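Long-range contact in alpha-1,3-glucanase (Bacillus circulans, PDB 5ZRU), which probably hydrolyses alpha-1,3-glucan as a GH 87-type glucanase, this chain being the catalytic unit of a longer protein: residues Phe396-Ile410 against Thr421-Arg435. Numbering follows the deposited sequence.
Sequences FSYNTIENNWRAAGI and THNLIVDTVGGSAIR
Asn423 and Asn399, lying side by side and pointing the same way with amide planes 9° apart, illustrate how successive coils of a solenoid repeat one another's turns. Asn423 bonds both ways: its ND2 reaches Phe396 O at 2.9 Å, and its OD1 receives Asn399 N in the carbonyl plane. Asn399 uses its own amide likewise on Ser368 and Val365 of the preceding coil. Among backbone bonds, Ile401 N donates to Leu424 O at 2.8 Å and Val426 N to Ile401 O, tying strands 400-402 and 424-426 in parallel. The pattern is that of a right-handed parallel beta-helix, consistent with the pectate-lyase-like clan of catalytic domain D2. Aromatic packing continues the repeat outside: the rings of Tyr398 and His422 are nearly parallel (6°) but slid apart, barely overlapping, so His422 CB sits over the Tyr398 ring, 3.5 Å from its centroid, while Tyr398 OH lies above the imidazole. A serine at Tyr398 would probably leave that face of His422 without its neighbour. Inside, Ile410 CD1 meets Ile425 CD1 at 4.0 Å. Near a calcium site, the Arg435 torsion (chi1 79°) lays its extended chain along Ala408 CB, 3.5 Å from CG; Ala407 CB sits over one guanidinium face, toward its rim, and NH2 salt-bridges Asp376.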
loop_
_atom_site.group_PDB
_atom_site.type_symbol
_atom_site.label_atom_id
_atom_site.label_comp_id
_atom_site.label_asym_id
_atom_site.label_seq_id
_atom_site.Cartn_x
_atom_site.Cartn_y
_atom_site.Cartn_z
ATOM N N PHE A 396 -13.435 1.922 1.363
ATOM C CA PHE A 396 -12.167 2.005 0.635
ATOM C C PHE A 396 -12.515 2.284 -0.824
ATOM O O PHE A 396 -12.829 1.349 -1.568
ATOM C CB PHE A 396 -11.357 0.700 0.734
ATOM C CG PHE A 396 -10.898 0.338 2.131
ATOM C CD1 PHE A 396 -10.478 1.310 3.029
ATOM C CD2 PHE A 396 -10.866 -0.995 2.529
ATOM C CE1 PHE A 396 -10.051 0.954 4.314
ATOM C CE2 PHE A 396 -10.437 -1.356 3.805
ATOM C CZ PHE A 396 -10.033 -0.387 4.700
ATOM N N SER A 397 -12.459 3.545 -1.259
ATOM C CA SER A 397 -12.951 3.855 -2.595
ATOM C C SER A 397 -12.011 4.788 -3.342
ATOM O O SER A 397 -11.328 5.617 -2.746
ATOM C CB SER A 397 -14.366 4.468 -2.540
ATOM O OG SER A 397 -15.294 3.474 -2.114
ATOM N N TYR A 398 -11.999 4.636 -4.670
ATOM C CA TYR A 398 -11.226 5.504 -5.567
ATOM C C TYR A 398 -9.733 5.444 -5.264
ATOM O O TYR A 398 -9.039 6.460 -5.292
ATOM C CB TYR A 398 -11.730 6.948 -5.517
ATOM C CG TYR A 398 -13.127 7.091 -6.087
ATOM C CD1 TYR A 398 -13.329 7.182 -7.461
ATOM C CD2 TYR A 398 -14.238 7.111 -5.251
ATOM C CE1 TYR A 398 -14.610 7.304 -7.988
ATOM C CE2 TYR A 398 -15.519 7.234 -5.770
ATOM C CZ TYR A 398 -15.695 7.321 -7.132
ATOM O OH TYR A 398 -16.974 7.443 -7.627
ATOM N N ASN A 399 -9.223 4.245 -5.009
ATOM C CA ASN A 399 -7.808 4.052 -4.730
ATOM C C ASN A 399 -7.159 3.241 -5.840
ATOM O O ASN A 399 -7.816 2.445 -6.514
ATOM C CB ASN A 399 -7.602 3.334 -3.395
ATOM C CG ASN A 399 -8.221 4.085 -2.245
ATOM O OD1 ASN A 399 -7.820 5.211 -1.949
ATOM N ND2 ASN A 399 -9.232 3.483 -1.606
ATOM N N THR A 400 -5.862 3.467 -6.032
ATOM C CA THR A 400 -5.038 2.656 -6.917
ATOM C C THR A 400 -4.072 1.864 -6.049
ATOM O O THR A 400 -3.222 2.447 -5.365
ATOM C CB THR A 400 -4.286 3.514 -7.931
ATOM O OG1 THR A 400 -5.234 4.192 -8.766
ATOM C CG2 THR A 400 -3.399 2.640 -8.795
ATOM N N ILE A 401 -4.213 0.546 -6.078
ATOM C CA ILE A 401 -3.556 -0.354 -5.140
ATOM C C ILE A 401 -2.685 -1.286 -5.969
ATOM O O ILE A 401 -3.198 -2.177 -6.656
ATOM C CB ILE A 401 -4.578 -1.125 -4.293
ATOM C CG1 ILE A 401 -5.505 -0.111 -3.608
ATOM C CG2 ILE A 401 -3.870 -2.038 -3.271
ATOM C CD1 ILE A 401 -6.704 -0.712 -2.943
ATOM N N GLU A 402 -1.371 -1.085 -5.900
ATOM C CA GLU A 402 -0.423 -1.712 -6.813
ATOM C C GLU A 402 0.680 -2.432 -6.049
ATOM O O GLU A 402 1.103 -1.990 -4.981
ATOM C CB GLU A 402 0.218 -0.663 -7.727
ATOM C CG GLU A 402 -0.753 0.045 -8.681
ATOM C CD GLU A 402 -0.191 1.353 -9.205
ATOM O OE1 GLU A 402 0.366 2.133 -8.396
ATOM O OE2 GLU A 402 -0.297 1.606 -10.426
ATOM N N ASN A 403 1.149 -3.544 -6.625
ATOM C CA ASN A 403 2.397 -4.209 -6.232
ATOM C C ASN A 403 2.377 -4.740 -4.801
ATOM O O ASN A 403 3.430 -4.882 -4.180
ATOM C CB ASN A 403 3.609 -3.295 -6.422
ATOM C CG ASN A 403 3.756 -2.811 -7.851
ATOM O OD1 ASN A 403 3.613 -1.621 -8.121
ATOM N ND2 ASN A 403 4.038 -3.729 -8.772
ATOM N N ASN A 404 1.189 -5.041 -4.268
ATOM C CA ASN A 404 1.102 -5.739 -2.986
ATOM C C ASN A 404 1.932 -7.018 -3.069
ATOM O O ASN A 404 1.870 -7.734 -4.069
ATOM C CB ASN A 404 -0.349 -6.090 -2.679
ATOM C CG ASN A 404 -0.760 -5.692 -1.296
ATOM O OD1 ASN A 404 -1.041 -4.526 -1.055
ATOM N ND2 ASN A 404 -0.794 -6.643 -0.377
ATOM N N TRP A 405 2.759 -7.295 -2.052
ATOM C CA TRP A 405 3.570 -8.514 -2.079
ATOM C C TRP A 405 3.209 -9.499 -0.973
ATOM O O TRP A 405 3.935 -10.476 -0.760
ATOM C CB TRP A 405 5.068 -8.196 -2.041
ATOM C CG TRP A 405 5.544 -7.126 -1.090
ATOM C CD1 TRP A 405 5.605 -5.781 -1.330
ATOM C CD2 TRP A 405 6.069 -7.323 0.230
ATOM N NE1 TRP A 405 6.127 -5.130 -0.238
ATOM C CE2 TRP A 405 6.417 -6.055 0.736
ATOM C CE3 TRP A 405 6.271 -8.449 1.033
ATOM C CZ2 TRP A 405 6.942 -5.877 2.016
ATOM C CZ3 TRP A 405 6.807 -8.274 2.310
ATOM C CH2 TRP A 405 7.138 -6.998 2.786
ATOM N N ARG A 406 2.110 -9.271 -0.271
ATOM C CA ARG A 406 1.580 -10.267 0.648
ATOM C C ARG A 406 0.095 -10.006 0.827
ATOM O O ARG A 406 -0.333 -8.850 0.867
ATOM C CB ARG A 406 2.293 -10.219 2.005
ATOM C CG ARG A 406 1.706 -11.194 3.018
ATOM C CD ARG A 406 2.456 -11.164 4.334
ATOM N NE ARG A 406 1.907 -12.158 5.245
ATOM C CZ ARG A 406 2.419 -12.439 6.434
ATOM N NH1 ARG A 406 3.495 -11.794 6.856
ATOM N NH2 ARG A 406 1.849 -13.366 7.202
ATOM N N ALA A 407 -0.680 -11.081 0.931
ATOM C CA ALA A 407 -2.120 -10.995 1.247
ATOM C C ALA A 407 -2.821 -10.257 0.099
ATOM O O ALA A 407 -2.558 -10.554 -1.075
ATOM C CB ALA A 407 -2.327 -10.389 2.635
ATOM N N ALA A 408 -3.726 -9.313 0.381
ATOM C CA ALA A 408 -4.600 -8.781 -0.657
ATOM C C ALA A 408 -4.534 -7.260 -0.725
ATOM O O ALA A 408 -4.177 -6.585 0.238
ATOM C CB ALA A 408 -6.052 -9.215 -0.430
ATOM N N GLY A 409 -4.925 -6.717 -1.881
ATOM C CA GLY A 409 -5.039 -5.270 -1.994
ATOM C C GLY A 409 -6.068 -4.682 -1.042
ATOM O O GLY A 409 -5.824 -3.650 -0.407
ATOM N N ILE A 410 -7.233 -5.325 -0.933
ATOM C CA ILE A 410 -8.307 -4.892 -0.045
ATOM C C ILE A 410 -8.824 -6.111 0.697
ATOM O O ILE A 410 -9.021 -7.167 0.087
ATOM C CB ILE A 410 -9.461 -4.221 -0.820
ATOM C CG1 ILE A 410 -8.970 -2.949 -1.515
ATOM C CG2 ILE A 410 -10.657 -3.954 0.108
ATOM C CD1 ILE A 410 -10.052 -2.228 -2.305
ATOM N N THR A 421 -15.280 0.530 -3.467
ATOM C CA THR A 421 -15.790 0.818 -4.804
ATOM C C THR A 421 -14.812 1.692 -5.578
ATOM O O THR A 421 -14.045 2.459 -4.998
ATOM C CB THR A 421 -17.160 1.525 -4.769
ATOM O OG1 THR A 421 -16.976 2.880 -4.343
ATOM C CG2 THR A 421 -18.138 0.827 -3.824
ATOM N N HIS A 422 -14.863 1.580 -6.902
ATOM C CA HIS A 422 -14.120 2.468 -7.799
ATOM C C HIS A 422 -12.609 2.355 -7.596
ATOM O O HIS A 422 -11.874 3.336 -7.700
ATOM C CB HIS A 422 -14.605 3.912 -7.646
ATOM C CG HIS A 422 -16.034 4.086 -8.062
ATOM N ND1 HIS A 422 -17.087 3.971 -7.178
ATOM C CD2 HIS A 422 -16.587 4.290 -9.282
ATOM C CE1 HIS A 422 -18.223 4.128 -7.831
ATOM N NE2 HIS A 422 -17.950 4.331 -9.106
ATOM N N ASN A 423 -12.135 1.142 -7.351
ATOM C CA ASN A 423 -10.717 0.920 -7.125
ATOM C C ASN A 423 -10.065 0.307 -8.355
ATOM O O ASN A 423 -10.723 -0.279 -9.221
ATOM C CB ASN A 423 -10.500 0.015 -5.908
ATOM C CG ASN A 423 -10.987 0.653 -4.633
ATOM O OD1 ASN A 423 -10.546 1.744 -4.270
ATOM N ND2 ASN A 423 -11.909 -0.020 -3.946
ATOM N N LEU A 424 -8.748 0.466 -8.422
ATOM C CA LEU A 424 -7.909 -0.156 -9.439
ATOM C C LEU A 424 -6.830 -0.925 -8.696
ATOM O O LEU A 424 -6.082 -0.338 -7.905
ATOM C CB LEU A 424 -7.299 0.905 -10.372
ATOM C CG LEU A 424 -6.252 0.508 -11.417
ATOM C CD1 LEU A 424 -6.823 -0.499 -12.415
ATOM C CD2 LEU A 424 -5.739 1.760 -12.143
ATOM N N ILE A 425 -6.777 -2.238 -8.903
ATOM C CA ILE A 425 -5.910 -3.108 -8.121
ATOM C C ILE A 425 -5.082 -3.919 -9.103
ATOM O O ILE A 425 -5.640 -4.710 -9.872
ATOM C CB ILE A 425 -6.712 -4.029 -7.183
ATOM C CG1 ILE A 425 -7.716 -3.208 -6.361
ATOM C CG2 ILE A 425 -5.759 -4.760 -6.232
ATOM C CD1 ILE A 425 -8.690 -4.054 -5.532
ATOM N N VAL A 426 -3.757 -3.732 -9.076
ATOM C CA VAL A 426 -2.878 -4.209 -10.144
ATOM C C VAL A 426 -1.644 -4.891 -9.561
ATOM O O VAL A 426 -1.026 -4.381 -8.623
ATOM C CB VAL A 426 -2.446 -3.047 -11.064
ATOM C CG1 VAL A 426 -1.652 -3.571 -12.272
ATOM C CG2 VAL A 426 -3.652 -2.249 -11.522
ATOM N N ASP A 427 -1.280 -6.047 -10.133
ATOM C CA ASP A 427 0.041 -6.662 -9.933
ATOM C C ASP A 427 0.286 -7.135 -8.493
ATOM O O ASP A 427 1.347 -6.890 -7.921
ATOM C CB ASP A 427 1.155 -5.698 -10.366
ATOM C CG ASP A 427 1.218 -5.508 -11.864
ATOM O OD1 ASP A 427 0.757 -6.409 -12.590
ATOM O OD2 ASP A 427 1.741 -4.463 -12.310
ATOM N N THR A 428 -0.679 -7.844 -7.911
ATOM C CA THR A 428 -0.412 -8.422 -6.597
ATOM C C THR A 428 0.544 -9.603 -6.729
ATOM O O THR A 428 0.622 -10.255 -7.773
ATOM C CB THR A 428 -1.702 -8.877 -5.898
ATOM O OG1 THR A 428 -2.300 -9.951 -6.630
ATOM C CG2 THR A 428 -2.692 -7.727 -5.791
ATOM N N VAL A 429 1.283 -9.871 -5.654
ATOM C CA VAL A 429 2.231 -10.981 -5.598
ATOM C C VAL A 429 1.902 -11.824 -4.378
ATOM O O VAL A 429 1.813 -11.298 -3.265
ATOM C CB VAL A 429 3.694 -10.495 -5.537
ATOM C CG1 VAL A 429 4.630 -11.680 -5.300
ATOM C CG2 VAL A 429 4.077 -9.763 -6.836
ATOM N N GLY A 430 1.725 -13.128 -4.587
ATOM C CA GLY A 430 1.450 -14.016 -3.476
ATOM C C GLY A 430 0.070 -13.877 -2.886
ATOM O O GLY A 430 -0.178 -14.377 -1.786
ATOM N N GLY A 431 -0.851 -13.223 -3.586
ATOM C CA GLY A 431 -2.163 -13.022 -3.004
ATOM C C GLY A 431 -3.245 -12.598 -3.975
ATOM O O GLY A 431 -3.305 -13.095 -5.100
ATOM N N SER A 432 -4.088 -11.661 -3.551
ATOM C CA SER A 432 -5.372 -11.403 -4.189
ATOM C C SER A 432 -5.567 -9.904 -4.328
ATOM O O SER A 432 -4.979 -9.122 -3.584
ATOM C CB SER A 432 -6.529 -11.984 -3.360
ATOM O OG SER A 432 -6.300 -13.352 -3.057
ATOM N N ALA A 433 -6.410 -9.501 -5.282
ATOM C CA ALA A 433 -6.845 -8.109 -5.281
ATOM C C ALA A 433 -7.766 -7.839 -4.103
ATOM O O ALA A 433 -7.658 -6.800 -3.445
ATOM C CB ALA A 433 -7.555 -7.752 -6.585
ATOM N N ILE A 434 -8.664 -8.781 -3.816
ATOM C CA ILE A 434 -9.667 -8.666 -2.767
ATOM C C ILE A 434 -9.712 -9.987 -2.014
ATOM O O ILE A 434 -9.769 -11.051 -2.638
ATOM C CB ILE A 434 -11.064 -8.362 -3.344
ATOM C CG1 ILE A 434 -11.134 -6.956 -3.931
ATOM C CG2 ILE A 434 -12.142 -8.548 -2.273
ATOM C CD1 ILE A 434 -12.359 -6.758 -4.798
ATOM N N ARG A 435 -9.714 -9.925 -0.678
ATOM C CA ARG A 435 -9.926 -11.137 0.096
ATOM C C ARG A 435 -10.842 -10.852 1.277
ATOM O O ARG A 435 -10.919 -9.729 1.787
ATOM C CB ARG A 435 -8.602 -11.769 0.577
ATOM C CG ARG A 435 -7.963 -11.120 1.804
ATOM C CD ARG A 435 -6.718 -11.900 2.219
ATOM N NE ARG A 435 -6.015 -11.249 3.324
ATOM C CZ ARG A 435 -5.221 -11.889 4.176
ATOM N NH1 ARG A 435 -5.029 -13.199 4.054
ATOM N NH2 ARG A 435 -4.624 -11.221 5.157
HETATM O O HOH W 1 4.310 -6.461 -7.773
HETATM O O HOH W 2 0.869 -13.696 0.494
HETATM O O HOH W 3 -0.447 -9.525 -2.479
#